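Local coordinates for ThermoDBP-single stranded DNA binding protein (Thermoproteus tenax, PDB 3TEK), which probably binds single-stranded DNA without the canonical fold, taking the place of the usual single-stranded DNA-binding protein in the Thermoproteales, at residues A[108-121]-A[132-144]. Residues are numbered along the deposited sequence; the frame is centred on the assembly and turned at random.
Sequences YNLERGDIFMISTE and LWNRDKTQLIYWI
Met117 and Ile141 exchange two backbone hydrogen bonds, Met117 N to Ile141 O at 2.8 Å and Ile141 N to Met117 O, and Ser119 and Gln139 form the next such pair. Trp143 N extends the pairing to Ile115 O by a longer bond of 3.2 Å. In the non-hydrogen-bonded pairs between, Phe116 faces Tyr142 and Ile118 faces Leu140. These strands are the two arms of a beta hairpin closing one edge of a four-stranded antiparallel sheet; 131-142 is one of its two outermost strands, and 23-31 flanks 116-124 across from it.

The chain turns a corner at Asp136 and Lys137. Before it, Trp133 NE1 donates within its ring plane to Thr120 OG1 (2.9 Å); a Thr120 chi1 of -169° sets this OG1 opposite the backbone N, toward the indole. Asn134 grips Glu121 twice: N bonds Glu121 O, and ND2 donates to OE1, which lies in the amide plane of Asn134 and is met from above the carboxylate plane.

Apolar packing differs on the two faces. On that of Phe116 and Leu140, Tyr108 CB lies over the Tyr142 ring, 4.0 Å from its centroid in a CH-pi contact, the two ring planes inclined at 35°. Leu140 splits its branches, CD1 against Ile118 CG1 (3.6 Å), CD2 against Tyr108 CD2. On the reverse face the extended Met117 brings CE against both Ile141 CG2 and Trp143 CH2. A water joins Tyr108 OH to Leu140 N.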
loop_
_atom_site.group_PDB
_atom_site.type_symbol
_atom_site.label_atom_id
_atom_site.label_comp_id
_atom_site.label_asym_id
_atom_site.label_seq_id
_atom_site.Cartn_x
_atom_site.Cartn_y
_atom_site.Cartn_z
ATOM N N TYR A 108 -4.294 -20.024 -2.810
ATOM C CA TYR A 108 -5.571 -20.075 -2.125
ATOM C C TYR A 108 -6.714 -20.462 -3.037
ATOM O O TYR A 108 -7.857 -20.446 -2.608
ATOM C CB TYR A 108 -5.862 -18.744 -1.464
ATOM C CG TYR A 108 -4.868 -18.393 -0.383
ATOM C CD1 TYR A 108 -4.720 -19.207 0.739
ATOM C CD2 TYR A 108 -4.072 -17.264 -0.483
ATOM C CE1 TYR A 108 -3.816 -18.899 1.735
ATOM C CE2 TYR A 108 -3.150 -16.939 0.517
ATOM C CZ TYR A 108 -3.026 -17.765 1.616
ATOM O OH TYR A 108 -2.140 -17.438 2.617
ATOM N N ASN A 109 -6.397 -20.824 -4.276
ATOM C CA ASN A 109 -7.403 -21.183 -5.289
ATOM C C ASN A 109 -8.443 -20.086 -5.480
ATOM O O ASN A 109 -9.644 -20.366 -5.541
ATOM C CB ASN A 109 -8.090 -22.505 -4.945
ATOM C CG ASN A 109 -7.113 -23.644 -4.846
ATOM O OD1 ASN A 109 -6.574 -24.104 -5.852
ATOM N ND2 ASN A 109 -6.859 -24.103 -3.628
ATOM N N LEU A 110 -7.969 -18.840 -5.586
ATOM C CA LEU A 110 -8.873 -17.701 -5.739
ATOM C C LEU A 110 -9.448 -17.722 -7.145
ATOM O O LEU A 110 -8.782 -18.176 -8.082
ATOM C CB LEU A 110 -8.158 -16.359 -5.481
ATOM C CG LEU A 110 -7.501 -16.209 -4.123
ATOM C CD1 LEU A 110 -6.815 -14.841 -4.016
ATOM C CD2 LEU A 110 -8.527 -16.412 -3.028
ATOM N N GLU A 111 -10.669 -17.217 -7.282
ATOM C CA GLU A 111 -11.340 -17.131 -8.576
ATOM C C GLU A 111 -11.755 -15.683 -8.889
ATOM O O GLU A 111 -11.843 -14.830 -7.989
ATOM C CB GLU A 111 -12.544 -18.074 -8.589
ATOM C CG GLU A 111 -12.153 -19.522 -8.217
ATOM C CD GLU A 111 -13.212 -20.565 -8.557
ATOM O OE1 GLU A 111 -14.346 -20.456 -8.038
ATOM O OE2 GLU A 111 -12.897 -21.505 -9.325
ATOM N N ARG A 112 -12.008 -15.408 -10.167
ATOM C CA ARG A 112 -12.476 -14.087 -10.596
ATOM C C ARG A 112 -13.671 -13.674 -9.750
ATOM O O ARG A 112 -14.530 -14.501 -9.434
ATOM C CB ARG A 112 -12.889 -14.101 -12.068
ATOM C CG ARG A 112 -12.878 -12.717 -12.722
ATOM C CD ARG A 112 -13.454 -12.761 -14.144
ATOM N NE ARG A 112 -12.906 -11.704 -15.004
ATOM C CZ ARG A 112 -13.233 -11.518 -16.283
ATOM N NH1 ARG A 112 -14.112 -12.321 -16.882
ATOM N NH2 ARG A 112 -12.682 -10.523 -16.972
ATOM N N GLY A 113 -13.714 -12.402 -9.370
ATOM C CA GLY A 113 -14.806 -11.878 -8.556
ATOM C C GLY A 113 -14.662 -12.129 -7.063
ATOM O O GLY A 113 -15.460 -11.605 -6.271
ATOM N N ASP A 114 -13.657 -12.907 -6.659
ATOM C CA ASP A 114 -13.435 -13.131 -5.236
ATOM C C ASP A 114 -13.031 -11.839 -4.498
ATOM O O ASP A 114 -12.516 -10.882 -5.087
ATOM C CB ASP A 114 -12.419 -14.233 -4.995
ATOM C CG ASP A 114 -13.039 -15.622 -5.035
ATOM O OD1 ASP A 114 -14.290 -15.769 -5.111
ATOM O OD2 ASP A 114 -12.256 -16.586 -4.984
ATOM N N ILE A 115 -13.321 -11.818 -3.210
ATOM C CA ILE A 115 -13.096 -10.641 -2.381
ATOM C C ILE A 115 -12.005 -10.957 -1.379
ATOM O O ILE A 115 -11.822 -12.116 -1.012
ATOM C CB ILE A 115 -14.379 -10.222 -1.664
ATOM C CG1 ILE A 115 -15.415 -9.836 -2.693
ATOM C CG2 ILE A 115 -14.148 -9.005 -0.809
ATOM C CD1 ILE A 115 -14.973 -8.723 -3.593
ATOM N N PHE A 116 -11.279 -9.921 -0.950
ATOM C CA PHE A 116 -10.117 -10.081 -0.071
ATOM C C PHE A 116 -9.632 -8.751 0.520
ATOM O O PHE A 116 -10.038 -7.668 0.075
ATOM C CB PHE A 116 -8.952 -10.728 -0.837
ATOM C CG PHE A 116 -8.492 -9.938 -2.019
ATOM C CD1 PHE A 116 -7.604 -8.860 -1.863
ATOM C CD2 PHE A 116 -8.953 -10.238 -3.289
ATOM C CE1 PHE A 116 -7.192 -8.109 -2.972
ATOM C CE2 PHE A 116 -8.563 -9.489 -4.402
ATOM C CZ PHE A 116 -7.679 -8.439 -4.255
ATOM N N MET A 117 -8.713 -8.825 1.451
ATOM C CA MET A 117 -7.951 -7.667 1.814
ATOM C C MET A 117 -6.489 -8.010 2.029
ATOM O O MET A 117 -6.157 -9.090 2.443
ATOM C CB MET A 117 -8.542 -6.981 3.026
ATOM C CG MET A 117 -8.834 -7.872 4.135
ATOM S SD MET A 117 -9.790 -7.084 5.407
ATOM C CE MET A 117 -10.035 -8.463 6.441
ATOM N N ILE A 118 -5.617 -7.089 1.712
ATOM C CA ILE A 118 -4.211 -7.318 1.888
ATOM C C ILE A 118 -3.706 -6.397 2.963
ATOM O O ILE A 118 -4.009 -5.244 2.965
ATOM C CB ILE A 118 -3.482 -7.031 0.605
ATOM C CG1 ILE A 118 -3.946 -8.010 -0.449
ATOM C CG2 ILE A 118 -2.001 -7.131 0.777
ATOM C CD1 ILE A 118 -3.588 -7.638 -1.801
ATOM N N SER A 119 -2.949 -6.926 3.894
ATOM C CA SER A 119 -2.242 -6.081 4.830
ATOM C C SER A 119 -0.751 -6.246 4.553
ATOM O O SER A 119 -0.246 -7.371 4.345
ATOM C CB SER A 119 -2.532 -6.452 6.268
ATOM O OG SER A 119 -1.966 -7.714 6.543
ATOM N N THR A 120 -0.054 -5.128 4.551
ATOM C CA THR A 120 1.385 -5.160 4.332
ATOM C C THR A 120 2.060 -4.043 5.109
ATOM O O THR A 120 1.395 -3.234 5.762
ATOM C CB THR A 120 1.718 -5.101 2.835
ATOM O OG1 THR A 120 3.125 -5.393 2.647
ATOM C CG2 THR A 120 1.307 -3.741 2.246
ATOM N N GLU A 121 3.379 -4.048 5.095
ATOM C CA GLU A 121 4.166 -3.016 5.755
ATOM C C GLU A 121 5.101 -2.355 4.769
ATOM O O GLU A 121 5.675 -3.026 3.911
ATOM C CB GLU A 121 5.010 -3.611 6.864
ATOM C CG GLU A 121 4.226 -4.163 8.013
ATOM C CD GLU A 121 5.082 -4.319 9.280
ATOM O OE1 GLU A 121 6.317 -4.041 9.264
ATOM O OE2 GLU A 121 4.492 -4.719 10.288
ATOM N N LEU A 132 10.003 1.574 0.689
ATOM C CA LEU A 132 10.529 0.199 0.711
ATOM C C LEU A 132 9.396 -0.720 1.143
ATOM O O LEU A 132 8.658 -0.429 2.092
ATOM C CB LEU A 132 11.752 0.074 1.649
ATOM C CG LEU A 132 12.946 1.009 1.342
ATOM C CD1 LEU A 132 13.855 1.217 2.557
ATOM C CD2 LEU A 132 13.771 0.561 0.080
ATOM N N TRP A 133 9.199 -1.792 0.394
ATOM C CA TRP A 133 8.159 -2.766 0.689
ATOM C C TRP A 133 8.745 -3.840 1.609
ATOM O O TRP A 133 9.740 -4.448 1.259
ATOM C CB TRP A 133 7.708 -3.418 -0.605
ATOM C CG TRP A 133 6.617 -4.410 -0.461
ATOM C CD1 TRP A 133 5.714 -4.533 0.561
ATOM C CD2 TRP A 133 6.280 -5.406 -1.410
ATOM N NE1 TRP A 133 4.856 -5.563 0.308
ATOM C CE2 TRP A 133 5.182 -6.124 -0.895
ATOM C CE3 TRP A 133 6.810 -5.776 -2.635
ATOM C CZ2 TRP A 133 4.597 -7.184 -1.572
ATOM C CZ3 TRP A 133 6.232 -6.863 -3.318
ATOM C CH2 TRP A 133 5.138 -7.546 -2.775
ATOM N N ASN A 134 8.119 -4.048 2.773
ATOM C CA ASN A 134 8.491 -5.096 3.729
ATOM C C ASN A 134 7.679 -6.331 3.366
ATOM O O ASN A 134 6.701 -6.652 4.045
ATOM C CB ASN A 134 8.196 -4.594 5.155
ATOM C CG ASN A 134 8.834 -5.439 6.261
ATOM O OD1 ASN A 134 9.802 -6.168 6.050
ATOM N ND2 ASN A 134 8.291 -5.300 7.481
ATOM N N ARG A 135 8.057 -6.967 2.250
ATOM C CA ARG A 135 7.260 -8.057 1.651
ATOM C C ARG A 135 6.994 -9.196 2.622
ATOM O O ARG A 135 5.932 -9.813 2.565
ATOM C CB ARG A 135 7.940 -8.707 0.416
ATOM C CG ARG A 135 8.617 -7.773 -0.560
ATOM N N ASP A 136 7.991 -9.505 3.459
ATOM C CA ASP A 136 7.880 -10.618 4.439
ATOM C C ASP A 136 6.647 -10.462 5.335
ATOM O O ASP A 136 6.138 -11.450 5.836
ATOM C CB ASP A 136 9.119 -10.723 5.340
ATOM C CG ASP A 136 10.386 -11.133 4.580
ATOM O OD1 ASP A 136 10.282 -11.528 3.390
ATOM O OD2 ASP A 136 11.483 -11.083 5.208
ATOM N N LYS A 137 6.177 -9.226 5.532
ATOM C CA LYS A 137 4.960 -8.996 6.335
ATOM C C LYS A 137 3.631 -8.908 5.535
ATOM O O LYS A 137 2.610 -8.501 6.063
ATOM C CB LYS A 137 5.156 -7.744 7.191
ATOM C CG LYS A 137 6.358 -7.823 8.120
ATOM C CD LYS A 137 6.194 -8.938 9.152
ATOM C CE LYS A 137 6.883 -8.582 10.446
ATOM N NZ LYS A 137 6.335 -9.400 11.564
ATOM N N THR A 138 3.632 -9.289 4.273
ATOM C CA THR A 138 2.427 -9.169 3.474
ATOM C C THR A 138 1.489 -10.326 3.796
ATOM O O THR A 138 1.926 -11.465 3.805
ATOM C CB THR A 138 2.762 -9.176 1.980
ATOM O OG1 THR A 138 3.670 -8.102 1.703
ATOM C CG2 THR A 138 1.503 -8.991 1.139
ATOM N N GLN A 139 0.214 -10.052 4.059
ATOM C CA GLN A 139 -0.766 -11.131 4.300
ATOM C C GLN A 139 -2.096 -10.874 3.643
ATOM O O GLN A 139 -2.495 -9.732 3.443
ATOM C CB GLN A 139 -0.981 -11.335 5.790
ATOM C CG GLN A 139 0.080 -12.247 6.408
ATOM C CD GLN A 139 0.499 -11.788 7.760
ATOM O OE1 GLN A 139 -0.348 -11.511 8.610
ATOM N NE2 GLN A 139 1.820 -11.682 7.980
ATOM N N LEU A 140 -2.754 -11.969 3.292
ATOM C CA LEU A 140 -4.043 -11.941 2.643
ATOM C C LEU A 140 -5.086 -12.569 3.532
ATOM O O LEU A 140 -4.895 -13.670 4.085
ATOM C CB LEU A 140 -3.995 -12.743 1.354
ATOM C CG LEU A 140 -5.225 -12.623 0.470
ATOM C CD1 LEU A 140 -5.118 -11.371 -0.375
ATOM C CD2 LEU A 140 -5.403 -13.899 -0.387
ATOM N N ILE A 141 -6.198 -11.875 3.673
ATOM C CA ILE A 141 -7.396 -12.490 4.187
ATOM C C ILE A 141 -8.372 -12.495 3.026
ATOM O O ILE A 141 -8.499 -11.491 2.323
ATOM C CB ILE A 141 -7.977 -11.729 5.373
ATOM C CG1 ILE A 141 -7.062 -11.892 6.587
ATOM C CG2 ILE A 141 -9.393 -12.290 5.722
ATOM C CD1 ILE A 141 -7.199 -13.298 7.262
ATOM N N TYR A 142 -9.030 -13.632 2.812
ATOM C CA TYR A 142 -9.876 -13.820 1.625
ATOM C C TYR A 142 -11.188 -14.504 2.005
ATOM O O TYR A 142 -11.292 -15.095 3.063
ATOM C CB TYR A 142 -9.130 -14.615 0.545
ATOM C CG TYR A 142 -8.770 -16.031 0.924
ATOM C CD1 TYR A 142 -9.564 -17.105 0.519
ATOM C CD2 TYR A 142 -7.636 -16.307 1.681
ATOM C CE1 TYR A 142 -9.227 -18.414 0.867
ATOM C CE2 TYR A 142 -7.291 -17.626 2.032
ATOM C CZ TYR A 142 -8.094 -18.666 1.620
ATOM O OH TYR A 142 -7.771 -19.956 1.951
ATOM N N TRP A 143 -12.185 -14.394 1.144
ATOM C CA TRP A 143 -13.518 -14.910 1.445
ATOM C C TRP A 143 -13.764 -16.216 0.669
ATOM O O TRP A 143 -13.483 -16.294 -0.508
ATOM C CB TRP A 143 -14.565 -13.862 1.130
ATOM C CG TRP A 143 -14.824 -12.884 2.282
ATOM C CD1 TRP A 143 -15.939 -12.831 3.074
ATOM C CD2 TRP A 143 -13.965 -11.831 2.740
ATOM N NE1 TRP A 143 -15.828 -11.814 4.001
ATOM C CE2 TRP A 143 -14.625 -11.187 3.820
ATOM C CE3 TRP A 143 -12.721 -11.360 2.338
ATOM C CZ2 TRP A 143 -14.062 -10.110 4.515
ATOM C CZ3 TRP A 143 -12.158 -10.283 3.032
ATOM C CH2 TRP A 143 -12.842 -9.668 4.105
ATOM N N ILE A 144 -14.286 -17.214 1.372
ATOM C CA ILE A 144 -14.458 -18.564 0.875
ATOM C C ILE A 144 -15.958 -18.909 0.777
ATOM O O ILE A 144 -16.760 -18.559 1.656
ATOM C CB ILE A 144 -13.788 -19.557 1.844
ATOM C CG1 ILE A 144 -12.274 -19.320 1.907
ATOM C CG2 ILE A 144 -14.027 -20.996 1.407
ATOM C CD1 ILE A 144 -11.621 -19.962 3.136
HETATM O O HOH W 1 -1.154 -14.565 2.855
#